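Local coordinates for type II restriction enzyme BsoBI (Geobacillus stearothermophilus, PDB 1DC1), which cuts double-stranded DNA within the degenerate sequence 5'-CYCGRG-3', after the first C, as a homodimeric type II restriction endonuclease, at residues L150-R163 with D177-I191. Sequence-based numbering, arbitrary orientation.
Sequences LDIANIPYKWLDSR and DYELETFAKGISWTI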
loop_
_atom_site.group_PDB
_atom_site.type_symbol
_atom_site.label_atom_id
_atom_site.label_comp_id
_atom_site.label_asym_id
_atom_site.label_seq_id
_atom_site.Cartn_x
_atom_site.Cartn_y
_atom_site.Cartn_z
ATOM N N LEU D 150 -12.826 -26.071 -16.992
ATOM C CA LEU D 150 -12.238 -27.260 -17.664
ATOM C C LEU D 150 -13.109 -28.469 -17.334
ATOM O O LEU D 150 -13.437 -29.261 -18.234
ATOM C CB LEU D 150 -10.775 -27.557 -17.212
ATOM C CG LEU D 150 -9.727 -26.509 -17.656
ATOM C CD1 LEU D 150 -8.419 -26.604 -16.918
ATOM C CD2 LEU D 150 -9.494 -26.719 -19.108
ATOM N N ASP D 151 -13.475 -28.600 -16.056
ATOM C CA ASP D 151 -14.303 -29.719 -15.604
ATOM C C ASP D 151 -15.642 -29.719 -16.322
ATOM O O ASP D 151 -16.065 -30.748 -16.843
ATOM C CB ASP D 151 -14.553 -29.649 -14.101
ATOM C CG ASP D 151 -13.285 -29.876 -13.276
ATOM O OD1 ASP D 151 -12.269 -30.325 -13.851
ATOM O OD2 ASP D 151 -13.308 -29.594 -12.053
ATOM N N ILE D 152 -16.316 -28.574 -16.351
ATOM C CA ILE D 152 -17.632 -28.483 -17.008
ATOM C C ILE D 152 -17.541 -28.812 -18.514
ATOM O O ILE D 152 -18.500 -29.344 -19.112
ATOM C CB ILE D 152 -18.306 -27.079 -16.764
ATOM C CG1 ILE D 152 -18.523 -26.853 -15.251
ATOM C CG2 ILE D 152 -19.710 -27.025 -17.423
ATOM C CD1 ILE D 152 -18.515 -25.402 -14.815
ATOM N N ALA D 153 -16.371 -28.563 -19.099
ATOM C CA ALA D 153 -16.146 -28.832 -20.515
ATOM C C ALA D 153 -15.568 -30.219 -20.746
ATOM O O ALA D 153 -15.244 -30.583 -21.881
ATOM C CB ALA D 153 -15.201 -27.752 -21.103
ATOM N N ASN D 154 -15.420 -30.984 -19.674
ATOM C CA ASN D 154 -14.875 -32.338 -19.774
ATOM C C ASN D 154 -13.457 -32.315 -20.371
ATOM O O ASN D 154 -13.124 -33.136 -21.224
ATOM C CB ASN D 154 -15.795 -33.265 -20.620
ATOM C CG ASN D 154 -15.353 -34.720 -20.542
ATOM O OD1 ASN D 154 -14.835 -35.152 -19.504
ATOM N ND2 ASN D 154 -15.509 -35.468 -21.617
ATOM N N ILE D 155 -12.616 -31.392 -19.909
ATOM C CA ILE D 155 -11.236 -31.263 -20.392
ATOM C C ILE D 155 -10.283 -31.588 -19.243
ATOM O O ILE D 155 -10.240 -30.890 -18.233
ATOM C CB ILE D 155 -10.951 -29.809 -20.893
ATOM C CG1 ILE D 155 -11.867 -29.476 -22.070
ATOM C CG2 ILE D 155 -9.477 -29.629 -21.316
ATOM C CD1 ILE D 155 -11.795 -28.022 -22.493
ATOM N N PRO D 156 -9.522 -32.673 -19.363
ATOM C CA PRO D 156 -8.621 -32.935 -18.246
ATOM C C PRO D 156 -7.485 -31.888 -18.171
ATOM O O PRO D 156 -7.212 -31.145 -19.114
ATOM C CB PRO D 156 -8.079 -34.335 -18.531
ATOM C CG PRO D 156 -8.299 -34.580 -19.960
ATOM C CD PRO D 156 -9.423 -33.685 -20.429
ATOM N N TYR D 157 -6.820 -31.845 -17.033
ATOM C CA TYR D 157 -5.720 -30.924 -16.861
ATOM C C TYR D 157 -4.697 -31.530 -15.886
ATOM O O TYR D 157 -4.955 -32.567 -15.270
ATOM C CB TYR D 157 -6.258 -29.559 -16.364
ATOM C CG TYR D 157 -6.892 -29.591 -14.986
ATOM C CD1 TYR D 157 -6.081 -29.504 -13.822
ATOM C CD2 TYR D 157 -8.281 -29.709 -14.835
ATOM C CE1 TYR D 157 -6.620 -29.528 -12.532
ATOM C CE2 TYR D 157 -8.849 -29.742 -13.557
ATOM C CZ TYR D 157 -7.997 -29.648 -12.390
ATOM O OH TYR D 157 -8.519 -29.671 -11.094
ATOM N N LYS D 158 -3.516 -30.913 -15.817
ATOM C CA LYS D 158 -2.476 -31.307 -14.885
ATOM C C LYS D 158 -2.264 -30.078 -14.032
ATOM O O LYS D 158 -2.583 -28.965 -14.470
ATOM C CB LYS D 158 -1.198 -31.649 -15.630
ATOM C CG LYS D 158 -1.436 -32.680 -16.720
ATOM C CD LYS D 158 -0.163 -33.024 -17.402
ATOM C CE LYS D 158 0.449 -34.221 -16.772
ATOM N NZ LYS D 158 -0.084 -35.404 -17.474
ATOM N N TRP D 159 -1.788 -30.279 -12.811
ATOM C CA TRP D 159 -1.559 -29.157 -11.960
ATOM C C TRP D 159 -0.219 -29.228 -11.272
ATOM O O TRP D 159 0.392 -30.277 -11.173
ATOM C CB TRP D 159 -2.676 -29.050 -10.962
ATOM C CG TRP D 159 -2.646 -30.122 -9.953
ATOM C CD1 TRP D 159 -2.913 -31.444 -10.154
ATOM C CD2 TRP D 159 -2.413 -29.959 -8.535
ATOM N NE1 TRP D 159 -2.872 -32.115 -8.941
ATOM C CE2 TRP D 159 -2.566 -31.225 -7.941
ATOM C CE3 TRP D 159 -2.090 -28.855 -7.717
ATOM C CZ2 TRP D 159 -2.408 -31.424 -6.566
ATOM C CZ3 TRP D 159 -1.938 -29.050 -6.367
ATOM C CH2 TRP D 159 -2.097 -30.324 -5.799
ATOM N N LEU D 160 0.228 -28.074 -10.809
ATOM C CA LEU D 160 1.503 -27.917 -10.141
ATOM C C LEU D 160 1.240 -27.459 -8.703
ATOM O O LEU D 160 0.557 -26.467 -8.443
ATOM C CB LEU D 160 2.376 -26.918 -10.943
ATOM C CG LEU D 160 3.888 -26.952 -10.720
ATOM C CD1 LEU D 160 4.509 -28.304 -11.126
ATOM C CD2 LEU D 160 4.498 -25.828 -11.512
ATOM N N ASP D 161 1.777 -28.231 -7.777
ATOM C CA ASP D 161 1.592 -27.993 -6.360
ATOM C C ASP D 161 2.518 -26.899 -5.849
ATOM O O ASP D 161 3.746 -27.082 -5.845
ATOM C CB ASP D 161 1.865 -29.308 -5.633
ATOM C CG ASP D 161 1.276 -29.338 -4.237
ATOM O OD1 ASP D 161 1.298 -28.290 -3.551
ATOM O OD2 ASP D 161 0.798 -30.413 -3.826
ATOM N N SER D 162 1.937 -25.765 -5.432
ATOM C CA SER D 162 2.703 -24.616 -4.913
ATOM C C SER D 162 3.629 -24.998 -3.735
ATOM O O SER D 162 4.664 -24.347 -3.509
ATOM C CB SER D 162 1.753 -23.526 -4.475
ATOM O OG SER D 162 0.993 -24.032 -3.395
ATOM N N ARG D 163 3.264 -26.055 -3.007
ATOM C CA ARG D 163 4.082 -26.539 -1.897
ATOM C C ARG D 163 5.411 -27.163 -2.389
ATOM O O ARG D 163 6.417 -27.179 -1.650
ATOM C CB ARG D 163 3.325 -27.599 -1.091
ATOM C CG ARG D 163 2.282 -27.051 -0.190
ATOM C CD ARG D 163 0.990 -27.471 -0.733
ATOM N NE ARG D 163 0.321 -28.454 0.101
ATOM C CZ ARG D 163 -0.322 -29.524 -0.370
ATOM N NH1 ARG D 163 -0.383 -29.765 -1.671
ATOM N NH2 ARG D 163 -0.966 -30.327 0.465
ATOM N N ASP D 177 -11.531 -32.678 -7.683
ATOM C CA ASP D 177 -10.581 -31.608 -7.469
ATOM C C ASP D 177 -11.096 -30.530 -6.470
ATOM O O ASP D 177 -10.667 -29.370 -6.474
ATOM C CB ASP D 177 -10.129 -31.037 -8.837
ATOM C CG ASP D 177 -11.210 -30.244 -9.540
ATOM O OD1 ASP D 177 -12.163 -29.800 -8.859
ATOM O OD2 ASP D 177 -11.103 -30.039 -10.771
ATOM N N TYR D 178 -11.999 -30.941 -5.586
ATOM C CA TYR D 178 -12.503 -30.054 -4.550
ATOM C C TYR D 178 -11.318 -29.375 -3.857
ATOM O O TYR D 178 -10.388 -30.049 -3.368
ATOM C CB TYR D 178 -13.266 -30.871 -3.526
ATOM C CG TYR D 178 -13.879 -30.052 -2.447
ATOM C CD1 TYR D 178 -13.203 -29.829 -1.243
ATOM C CD2 TYR D 178 -15.169 -29.550 -2.597
ATOM C CE1 TYR D 178 -13.808 -29.123 -0.208
ATOM C CE2 TYR D 178 -15.798 -28.844 -1.570
ATOM C CZ TYR D 178 -15.121 -28.628 -0.372
ATOM O OH TYR D 178 -15.755 -27.927 0.648
ATOM N N GLU D 179 -11.344 -28.051 -3.811
ATOM C CA GLU D 179 -10.284 -27.288 -3.162
ATOM C C GLU D 179 -8.870 -27.460 -3.688
ATOM O O GLU D 179 -7.917 -27.105 -2.977
ATOM C CB GLU D 179 -10.247 -27.563 -1.653
ATOM C CG GLU D 179 -11.244 -26.724 -0.882
ATOM C CD GLU D 179 -11.176 -26.941 0.626
ATOM O OE1 GLU D 179 -10.458 -27.872 1.083
ATOM O OE2 GLU D 179 -11.851 -26.170 1.356
ATOM N N LEU D 180 -8.714 -28.014 -4.902
ATOM C CA LEU D 180 -7.366 -28.146 -5.512
ATOM C C LEU D 180 -6.721 -26.744 -5.721
ATOM O O LEU D 180 -5.487 -26.622 -5.646
ATOM C CB LEU D 180 -7.408 -28.908 -6.864
ATOM C CG LEU D 180 -6.117 -29.067 -7.708
ATOM C CD1 LEU D 180 -6.108 -30.405 -8.446
ATOM C CD2 LEU D 180 -6.053 -27.937 -8.723
ATOM N N GLU D 181 -7.558 -25.714 -5.944
ATOM C CA GLU D 181 -7.109 -24.343 -6.154
ATOM C C GLU D 181 -6.320 -23.742 -4.963
ATOM O O GLU D 181 -5.534 -22.791 -5.105
ATOM C CB GLU D 181 -8.321 -23.529 -6.525
ATOM C CG GLU D 181 -9.284 -23.312 -5.392
ATOM C CD GLU D 181 -10.307 -24.428 -5.235
ATOM O OE1 GLU D 181 -10.244 -25.442 -5.959
ATOM O OE2 GLU D 181 -11.182 -24.278 -4.351
ATOM N N THR D 182 -6.512 -24.335 -3.794
ATOM C CA THR D 182 -5.819 -23.925 -2.582
ATOM C C THR D 182 -4.327 -24.092 -2.715
ATOM O O THR D 182 -3.548 -23.378 -2.085
ATOM C CB THR D 182 -6.246 -24.790 -1.368
ATOM O OG1 THR D 182 -7.634 -24.583 -1.098
ATOM C CG2 THR D 182 -5.430 -24.408 -0.169
ATOM N N PHE D 183 -3.918 -25.057 -3.525
ATOM C CA PHE D 183 -2.493 -25.335 -3.679
ATOM C C PHE D 183 -1.940 -25.364 -5.067
ATOM O O PHE D 183 -0.873 -25.914 -5.290
ATOM C CB PHE D 183 -2.172 -26.663 -3.039
ATOM C CG PHE D 183 -2.349 -26.652 -1.576
ATOM C CD1 PHE D 183 -1.579 -25.783 -0.793
ATOM C CD2 PHE D 183 -3.270 -27.498 -0.983
ATOM C CE1 PHE D 183 -1.713 -25.753 0.565
ATOM C CE2 PHE D 183 -3.425 -27.489 0.371
ATOM C CZ PHE D 183 -2.636 -26.607 1.161
ATOM N N ALA D 184 -2.667 -24.788 -6.006
ATOM C CA ALA D 184 -2.206 -24.783 -7.361
ATOM C C ALA D 184 -1.447 -23.520 -7.749
ATOM O O ALA D 184 -1.982 -22.399 -7.698
ATOM C CB ALA D 184 -3.373 -25.024 -8.330
ATOM N N LYS D 185 -0.194 -23.757 -8.160
ATOM C CA LYS D 185 0.754 -22.758 -8.642
ATOM C C LYS D 185 0.544 -22.602 -10.159
ATOM O O LYS D 185 0.817 -21.562 -10.735
ATOM C CB LYS D 185 2.189 -23.258 -8.303
ATOM C CG LYS D 185 3.378 -22.660 -9.072
ATOM C CD LYS D 185 3.434 -21.141 -8.945
ATOM C CE LYS D 185 4.648 -20.549 -9.650
ATOM N NZ LYS D 185 5.090 -19.321 -8.917
ATOM N N GLY D 186 0.032 -23.649 -10.799
ATOM C CA GLY D 186 -0.190 -23.614 -12.238
ATOM C C GLY D 186 -1.159 -24.710 -12.664
ATOM O O GLY D 186 -1.392 -25.664 -11.914
ATOM N N ILE D 187 -1.724 -24.575 -13.858
ATOM C CA ILE D 187 -2.691 -25.542 -14.386
ATOM C C ILE D 187 -2.324 -25.671 -15.845
ATOM O O ILE D 187 -1.939 -24.672 -16.489
ATOM C CB ILE D 187 -4.143 -25.013 -14.273
ATOM C CG1 ILE D 187 -4.494 -24.801 -12.788
ATOM C CG2 ILE D 187 -5.145 -25.928 -15.050
ATOM C CD1 ILE D 187 -4.662 -26.078 -12.002
ATOM N N SER D 188 -2.423 -26.883 -16.365
ATOM C CA SER D 188 -2.077 -27.104 -17.752
ATOM C C SER D 188 -3.113 -27.956 -18.469
ATOM O O SER D 188 -3.579 -28.936 -17.921
ATOM C CB SER D 188 -0.713 -27.771 -17.790
ATOM O OG SER D 188 -0.270 -27.844 -19.125
ATOM N N TRP D 189 -3.463 -27.611 -19.697
ATOM C CA TRP D 189 -4.445 -28.387 -20.469
ATOM C C TRP D 189 -4.128 -28.364 -21.982
ATOM O O TRP D 189 -3.153 -27.740 -22.454
ATOM C CB TRP D 189 -5.866 -27.831 -20.291
ATOM C CG TRP D 189 -6.010 -26.401 -20.803
ATOM C CD1 TRP D 189 -6.475 -25.982 -22.045
ATOM C CD2 TRP D 189 -5.683 -25.189 -20.061
ATOM N NE1 TRP D 189 -6.461 -24.590 -22.095
ATOM C CE2 TRP D 189 -5.983 -24.083 -20.907
ATOM C CE3 TRP D 189 -5.172 -24.944 -18.766
ATOM C CZ2 TRP D 189 -5.779 -22.734 -20.482
ATOM C CZ3 TRP D 189 -4.977 -23.611 -18.343
ATOM C CH2 TRP D 189 -5.276 -22.534 -19.188
ATOM N N THR D 190 -4.962 -29.067 -22.739
ATOM C CA THR D 190 -4.838 -29.136 -24.192
ATOM C C THR D 190 -6.240 -28.894 -24.745
ATOM O O THR D 190 -7.199 -29.537 -24.333
ATOM C CB THR D 190 -4.357 -30.503 -24.681
ATOM O OG1 THR D 190 -3.060 -30.771 -24.162
ATOM C CG2 THR D 190 -4.280 -30.519 -26.192
ATOM N N ILE D 191 -6.345 -27.941 -25.662
ATOM C CA ILE D 191 -7.617 -27.602 -26.270
ATOM C C ILE D 191 -7.366 -27.506 -27.787
ATOM O O ILE D 191 -6.455 -26.827 -28.221
ATOM C CB ILE D 191 -8.153 -26.237 -25.707
ATOM C CG1 ILE D 191 -9.353 -25.777 -26.522
ATOM C CG2 ILE D 191 -7.078 -25.158 -25.757
ATOM C CD1 ILE D 191 -10.663 -26.153 -25.890
HETATM O O HOH W 1 -6.361 -31.535 -21.650
#
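K158 and S188 face each other as a hydrogen-bonded pair where strands 157-161 and 186-191 run antiparallel at 162°, and bonds from K185 N to L160 O and from S162 N to F183 O carry the pairing past the corner at K185. On one face of the sheet stand Y157, W159, I187 and W189. With chi1 at 65°, the Y157 ring passes I187, whose CG2 lies 3.9 Å from Y157 CD1, and is long enough to carry a hydroxyl from the sheet to the loop before the second strand. There Y157 OH donates to D177 OD2 at 2.6 Å, approaching from well out of the carboxylate plane. D151 OD2 lies equally close to D177 OD2, so one of the two acids probably holds a proton; the other oxygen, D177 OD1, is held by a salt bridge from R144. A phenylalanine in place of Y157 would probably keep the packing on I187 but leave D177 OD2 without its hydroxyl donor, facing the D151 carboxylate. L180, in the 3-10 segment 180-182, suits its place facing the W159 indole because its branched end is apolar: CD1 sits over one face, 3.5 Å from the centroid of the five-membered ring. Beyond the strand end, R163 suits F183 as a flat cation on an aromatic face, planes 11° apart, a cation-pi stack; D161 holds the guanidinium by a salt bridge, and its OD1 also accepts from R163 N, which makes an Asx turn. L150, in helix 110-152, sets CD2 over the W189 ring. This helix, through I147, also packs on Y157 and I187, while strands 170-172 and 194-199 flank the pair within the mixed sheet of this PDDEXK-clan nuclease.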